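Local coordinates for protein 28 kDa product (Pseudomonas syringae pv. phaseolicola, PDB 1UKF) that acts inside infected plant cells as a papain-like cysteine protease of the C58 family, a bacterial avirulence factor produced by autocleavage that interacts with the host protein PBS1, at residues Q142-D147 against E152-R157; G100-L105 against L167-N172. All coordinates share one frame; numbering follows the deposited sequence.

Both contacts belong to the papain-like protease fold. Contact 1 is a buried beta hairpin in the central antiparallel sheet. Its core is backbone hydrogen bonding, with mostly apolar groups on one side of the strands and mostly polar groups on the other. Contact 2 is smaller and only partly buried. It joins the start of helix 102-113 to helix 160-173 through side chains alone. Strand 151-156 is followed in the chain by helix 160-173. The centres of the contacts are about 16 Å apart. They touch where Asp147 OD2 lies 2.6 Å from Tyr171 OH, a probable hydrogen bond, and Leu145 and Leu167 pack together close by.

Contact 1: residues Q142-D147 against E152-R157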
loop_
_atom_site.group_PDB
_atom_site.type_symbol
_atom_site.label_atom_id
_atom_site.label_comp_id
_atom_site.label_asym_id
_atom_site.label_seq_id
_atom_site.Cartn_x
_atom_site.Cartn_y
_atom_site.Cartn_z
ATOM N N GLN A 142 -4.341 -16.839 1.057
ATOM C CA GLN A 142 -4.825 -15.621 1.703
ATOM C C GLN A 142 -4.157 -14.320 1.242
ATOM O O GLN A 142 -2.959 -14.120 1.442
ATOM C CB GLN A 142 -4.665 -15.768 3.220
ATOM C CG GLN A 142 -5.034 -14.538 4.036
ATOM C CD GLN A 142 -4.783 -14.741 5.518
ATOM O OE1 GLN A 142 -3.716 -15.207 5.920
ATOM N NE2 GLN A 142 -5.764 -14.387 6.340
ATOM N N PHE A 143 -4.945 -13.438 0.634
ATOM C CA PHE A 143 -4.443 -12.147 0.173
ATOM C C PHE A 143 -4.860 -11.075 1.179
ATOM O O PHE A 143 -6.049 -10.897 1.447
ATOM C CB PHE A 143 -5.007 -11.804 -1.207
ATOM C CG PHE A 143 -4.580 -10.454 -1.713
ATOM C CD1 PHE A 143 -3.244 -10.199 -2.010
ATOM C CD2 PHE A 143 -5.508 -9.428 -1.866
ATOM C CE1 PHE A 143 -2.838 -8.939 -2.451
ATOM C CE2 PHE A 143 -5.110 -8.165 -2.307
ATOM C CZ PHE A 143 -3.772 -7.921 -2.599
ATOM N N LYS A 144 -3.876 -10.375 1.737
ATOM C CA LYS A 144 -4.125 -9.320 2.721
ATOM C C LYS A 144 -3.770 -7.961 2.130
ATOM O O LYS A 144 -2.735 -7.817 1.485
ATOM C CB LYS A 144 -3.261 -9.528 3.969
ATOM C CG LYS A 144 -3.450 -10.834 4.717
ATOM C CD LYS A 144 -2.484 -10.884 5.899
ATOM C CE LYS A 144 -2.648 -12.148 6.725
ATOM N NZ LYS A 144 -1.667 -12.183 7.845
ATOM N N LEU A 145 -4.621 -6.967 2.364
ATOM C CA LEU A 145 -4.362 -5.623 1.868
ATOM C C LEU A 145 -4.661 -4.615 2.966
ATOM O O LEU A 145 -5.697 -4.687 3.629
ATOM C CB LEU A 145 -5.210 -5.331 0.625
ATOM C CG LEU A 145 -4.972 -3.963 -0.026
ATOM C CD1 LEU A 145 -5.233 -4.056 -1.518
ATOM C CD2 LEU A 145 -5.858 -2.906 0.624
ATOM N N PHE A 146 -3.739 -3.681 3.163
ATOM C CA PHE A 146 -3.891 -2.647 4.178
ATOM C C PHE A 146 -3.849 -1.262 3.554
ATOM O O PHE A 146 -2.906 -0.919 2.833
ATOM C CB PHE A 146 -2.779 -2.769 5.232
ATOM C CG PHE A 146 -2.642 -1.556 6.126
ATOM C CD1 PHE A 146 -3.658 -1.197 7.009
ATOM C CD2 PHE A 146 -1.492 -0.775 6.081
ATOM C CE1 PHE A 146 -3.525 -0.079 7.831
ATOM C CE2 PHE A 146 -1.353 0.344 6.901
ATOM C CZ PHE A 146 -2.372 0.689 7.776
ATOM N N ASP A 147 -4.887 -0.477 3.816
ATOM C CA ASP A 147 -4.956 0.897 3.335
ATOM C C ASP A 147 -5.039 1.734 4.611
ATOM O O ASP A 147 -6.017 1.642 5.349
ATOM C CB ASP A 147 -6.213 1.127 2.500
ATOM C CG ASP A 147 -6.306 2.547 1.974
ATOM O OD1 ASP A 147 -5.764 3.464 2.627
ATOM O OD2 ASP A 147 -6.933 2.752 0.910
ATOM N N GLU A 152 -7.669 -3.004 7.275
ATOM C CA GLU A 152 -7.216 -4.207 6.591
ATOM C C GLU A 152 -8.354 -4.971 5.930
ATOM O O GLU A 152 -9.456 -5.086 6.480
ATOM C CB GLU A 152 -6.472 -5.132 7.564
ATOM C CG GLU A 152 -5.748 -6.286 6.856
ATOM C CD GLU A 152 -4.896 -7.137 7.784
ATOM O OE1 GLU A 152 -4.165 -6.570 8.624
ATOM O OE2 GLU A 152 -4.950 -8.381 7.653
ATOM N N PHE A 153 -8.066 -5.481 4.738
ATOM C CA PHE A 153 -9.014 -6.254 3.950
ATOM C C PHE A 153 -8.352 -7.575 3.602
ATOM O O PHE A 153 -7.124 -7.672 3.555
ATOM C CB PHE A 153 -9.371 -5.517 2.656
ATOM C CG PHE A 153 -9.954 -4.153 2.875
ATOM C CD1 PHE A 153 -9.132 -3.062 3.141
ATOM C CD2 PHE A 153 -11.331 -3.966 2.850
ATOM C CE1 PHE A 153 -9.675 -1.800 3.382
ATOM C CE2 PHE A 153 -11.885 -2.714 3.089
ATOM C CZ PHE A 153 -11.055 -1.626 3.356
ATOM N N GLN A 154 -9.168 -8.591 3.358
ATOM C CA GLN A 154 -8.653 -9.901 2.999
ATOM C C GLN A 154 -9.568 -10.578 2.000
ATOM O O GLN A 154 -10.786 -10.377 2.013
ATOM C CB GLN A 154 -8.507 -10.781 4.244
ATOM C CG GLN A 154 -7.308 -10.424 5.112
ATOM C CD GLN A 154 -7.197 -11.303 6.340
ATOM O OE1 GLN A 154 -7.657 -12.447 6.338
ATOM N NE2 GLN A 154 -6.565 -10.784 7.390
ATOM N N SER A 155 -8.965 -11.370 1.122
ATOM C CA SER A 155 -9.706 -12.107 0.109
ATOM C C SER A 155 -8.875 -13.308 -0.290
ATOM O O SER A 155 -7.714 -13.431 0.090
ATOM C CB SER A 155 -9.934 -11.242 -1.136
ATOM O OG SER A 155 -8.739 -11.090 -1.891
ATOM N N SER A 156 -9.484 -14.212 -1.038
ATOM C CA SER A 156 -8.746 -15.356 -1.539
ATOM C C SER A 156 -7.966 -14.742 -2.702
ATOM O O SER A 156 -8.255 -13.616 -3.117
ATOM C CB SER A 156 -9.717 -16.400 -2.080
ATOM O OG SER A 156 -10.505 -15.839 -3.116
ATOM N N ARG A 157 -6.981 -15.452 -3.235
ATOM C CA ARG A 157 -6.254 -14.905 -4.370
ATOM C C ARG A 157 -7.258 -14.756 -5.517
ATOM O O ARG A 157 -7.176 -13.823 -6.313
ATOM C CB ARG A 157 -5.101 -15.831 -4.787
ATOM C CG ARG A 157 -4.074 -16.089 -3.692
ATOM C CD ARG A 157 -2.742 -16.581 -4.260
ATOM N NE ARG A 157 -2.863 -17.761 -5.114
ATOM C CZ ARG A 157 -2.484 -18.990 -4.773
ATOM N NH1 ARG A 157 -1.962 -19.231 -3.578
ATOM N NH2 ARG A 157 -2.599 -19.979 -5.648
#
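Phe143, Leu145, Phe153 and Ser155 share one face of an antiparallel beta hairpin in the central sheet of this papain-like protease. Phe143 pairs with Ser155 and Leu145 with Phe153, both as hydrogen-bonded pairs. Leu145 N is 2.9 Å from Phe153 O, and Phe153 N is 2.7 Å from Leu145 O. The side chains of Leu145 and Phe153 run obliquely to each other, with Leu145 CD2 4.1 Å from Phe153 CD1. Leu145 O also lies in the ring plane of Phe153, at its edge. Ser155 OG comes to the edge of the Phe143 ring, near CD2. Helix 160-173 covers this face through Ala160 and Leu163.

The other face carries Lys144, Phe146, Glu152 and Gln154. Lys144 and Gln154 lie side by side and point the same way, their CG atoms 3.9 Å apart. Glu152 OE2 takes a bond from Gln154 NE2 on its anti side and a salt bridge from Arg37. Lys144 NZ instead pairs with Glu139. Phe146 stacks on Trp25. At the end of the strand, catalytic Asp147 holds His132 NE2 through OD1.

Gln142 starts out away from the partner strand, but its extended chain returns to it. The two glutamine amides stand nearly perpendicular, at 89°. Gln142 NE2 sits above the carbonyl plane of Gln154, 2.7 Å from OE1, with an N-H...O angle of 134°.

Contact 2: residues G100-L105 against L167-N172; sequences GGSAQL and LIDHYN
Leu105 and Ile168 form the apolar part of a small helix-helix contact in the papain-like fold. The first turn of helix 102-113 meets the later part of helix 160-173, and Gly101 is the N-cap residue. The contact covers 170 Å² in all, and four side chains carry it.

The tight part is buried. Leu105 and Ile168 both point toward the opposite helix, and their side chains cross at about a right angle. One methyl of Leu105 does the touching. Its CD2 lies 3.9 Å from Ile168 CD1, and CG1 and CG2 of the same isoleucine are also close. Chi1 of 175° sets Leu105 CG opposite the backbone N, and chi2 of 55° then turns CD2 to Ile168. Strand 178-187 adds Val178 against Ile168. The side chains of the active-site residues Asp147 and His132 are each about 9 Å from that of Ile168, so the contact is near the site but not part of it.

The side nearer solvent is polar. Ser102 and Asp169 are both partly exposed, but their one direct bond is short. The apolar packing is loose here: Ser102 CB makes only a marginal contact of 4.2 Å with Ile168 CG2. Asp169 does not start out directly toward the other helix, but its carboxylate swings nearer. Its OD2 forms a salt bridge with Lys165, one turn earlier in the same helix. Lys165 NZ also makes a weak hydrogen bond to Ser102 OG. The lysine thus links both polar partners and would be expected to favour a charged carboxylate.

The stronger polar link is that of Ser102 to Asp169. Ser102 OG sits between its own backbone N and carbonyl carbon (chi1 59°), facing Asp169. It donates to the syn lone pair of Asp169 OD1, with OG and OD1 2.8 Å apart.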
loop_
_atom_site.group_PDB
_atom_site.type_symbol
_atom_site.label_atom_id
_atom_site.label_comp_id
_atom_site.label_asym_id
_atom_site.label_seq_id
_atom_site.Cartn_x
_atom_site.Cartn_y
_atom_site.Cartn_z
ATOM N N GLY A 100 -9.094 2.182 -19.108
ATOM C CA GLY A 100 -10.159 1.195 -19.138
ATOM C C GLY A 100 -10.938 1.172 -17.836
ATOM O O GLY A 100 -10.746 2.031 -16.977
ATOM N N GLY A 101 -11.820 0.187 -17.687
ATOM C CA GLY A 101 -12.613 0.085 -16.475
ATOM C C GLY A 101 -11.788 -0.240 -15.243
ATOM O O GLY A 101 -10.608 -0.580 -15.346
ATOM N N SER A 102 -12.409 -0.136 -14.072
ATOM C CA SER A 102 -11.724 -0.421 -12.819
ATOM C C SER A 102 -11.510 -1.924 -12.649
ATOM O O SER A 102 -10.651 -2.357 -11.880
ATOM C CB SER A 102 -12.526 0.141 -11.640
ATOM O OG SER A 102 -13.832 -0.402 -11.589
ATOM N N ALA A 103 -12.291 -2.718 -13.373
ATOM C CA ALA A 103 -12.158 -4.167 -13.301
ATOM C C ALA A 103 -10.845 -4.567 -13.959
ATOM O O ALA A 103 -10.136 -5.441 -13.464
ATOM C CB ALA A 103 -13.327 -4.843 -14.006
ATOM N N GLN A 104 -10.523 -3.919 -15.076
ATOM C CA GLN A 104 -9.287 -4.207 -15.795
ATOM C C GLN A 104 -8.083 -3.842 -14.936
ATOM O O GLN A 104 -7.134 -4.619 -14.820
ATOM C CB GLN A 104 -9.232 -3.423 -17.109
ATOM C CG GLN A 104 -7.995 -3.719 -17.945
ATOM C CD GLN A 104 -7.922 -2.883 -19.209
ATOM O OE1 GLN A 104 -8.835 -2.899 -20.034
ATOM N NE2 GLN A 104 -6.826 -2.148 -19.368
ATOM N N LEU A 105 -8.122 -2.655 -14.338
ATOM C CA LEU A 105 -7.034 -2.199 -13.482
ATOM C C LEU A 105 -6.874 -3.165 -12.314
ATOM O O LEU A 105 -5.766 -3.610 -12.010
ATOM C CB LEU A 105 -7.324 -0.788 -12.962
ATOM C CG LEU A 105 -6.343 -0.200 -11.943
ATOM C CD1 LEU A 105 -4.932 -0.233 -12.501
ATOM C CD2 LEU A 105 -6.754 1.226 -11.608
ATOM N N LEU A 167 -11.466 -1.022 -4.121
ATOM C CA LEU A 167 -10.662 0.048 -3.550
ATOM C C LEU A 167 -10.561 1.208 -4.537
ATOM O O LEU A 167 -10.696 2.370 -4.159
ATOM C CB LEU A 167 -9.266 -0.470 -3.201
ATOM C CG LEU A 167 -8.448 0.459 -2.304
ATOM C CD1 LEU A 167 -9.152 0.615 -0.962
ATOM C CD2 LEU A 167 -7.052 -0.112 -2.097
ATOM N N ILE A 168 -10.320 0.891 -5.804
ATOM C CA ILE A 168 -10.222 1.921 -6.827
ATOM C C ILE A 168 -11.544 2.680 -6.938
ATOM O O ILE A 168 -11.558 3.910 -6.990
ATOM C CB ILE A 168 -9.880 1.317 -8.207
ATOM C CG1 ILE A 168 -8.505 0.648 -8.155
ATOM C CG2 ILE A 168 -9.900 2.409 -9.279
ATOM C CD1 ILE A 168 -7.368 1.593 -7.816
ATOM N N ASP A 169 -12.654 1.947 -6.970
ATOM C CA ASP A 169 -13.963 2.583 -7.077
ATOM C C ASP A 169 -14.244 3.456 -5.863
ATOM O O ASP A 169 -14.888 4.500 -5.975
ATOM C CB ASP A 169 -15.070 1.536 -7.220
ATOM C CG ASP A 169 -14.986 0.769 -8.523
ATOM O OD1 ASP A 169 -14.474 1.327 -9.516
ATOM O OD2 ASP A 169 -15.446 -0.390 -8.554
ATOM N N HIS A 170 -13.761 3.023 -4.703
ATOM C CA HIS A 170 -13.950 3.777 -3.470
ATOM C C HIS A 170 -13.364 5.176 -3.623
ATOM O O HIS A 170 -14.027 6.177 -3.342
ATOM C CB HIS A 170 -13.260 3.068 -2.303
ATOM C CG HIS A 170 -13.149 3.908 -1.068
ATOM N ND1 HIS A 170 -14.217 4.148 -0.231
ATOM C CD2 HIS A 170 -12.104 4.595 -0.550
ATOM C CE1 HIS A 170 -13.834 4.947 0.749
ATOM N NE2 HIS A 170 -12.558 5.233 0.578
ATOM N N TYR A 171 -12.115 5.249 -4.066
ATOM C CA TYR A 171 -11.473 6.540 -4.231
ATOM C C TYR A 171 -12.081 7.357 -5.360
ATOM O O TYR A 171 -12.266 8.565 -5.219
ATOM C CB TYR A 171 -9.967 6.367 -4.423
ATOM C CG TYR A 171 -9.271 6.056 -3.118
ATOM C CD1 TYR A 171 -8.867 4.760 -2.799
ATOM C CD2 TYR A 171 -9.084 7.055 -2.163
ATOM C CE1 TYR A 171 -8.296 4.469 -1.555
ATOM C CE2 TYR A 171 -8.520 6.775 -0.924
ATOM C CZ TYR A 171 -8.131 5.484 -0.625
ATOM O OH TYR A 171 -7.593 5.216 0.615
ATOM N N ASN A 172 -12.409 6.711 -6.474
ATOM C CA ASN A 172 -13.012 7.439 -7.581
ATOM C C ASN A 172 -14.353 8.036 -7.163
ATOM O O ASN A 172 -14.704 9.143 -7.581
ATOM C CB ASN A 172 -13.204 6.522 -8.792
ATOM C CG ASN A 172 -11.888 6.043 -9.370
ATOM O OD1 ASN A 172 -10.898 6.777 -9.379
ATOM N ND2 ASN A 172 -11.874 4.814 -9.876
#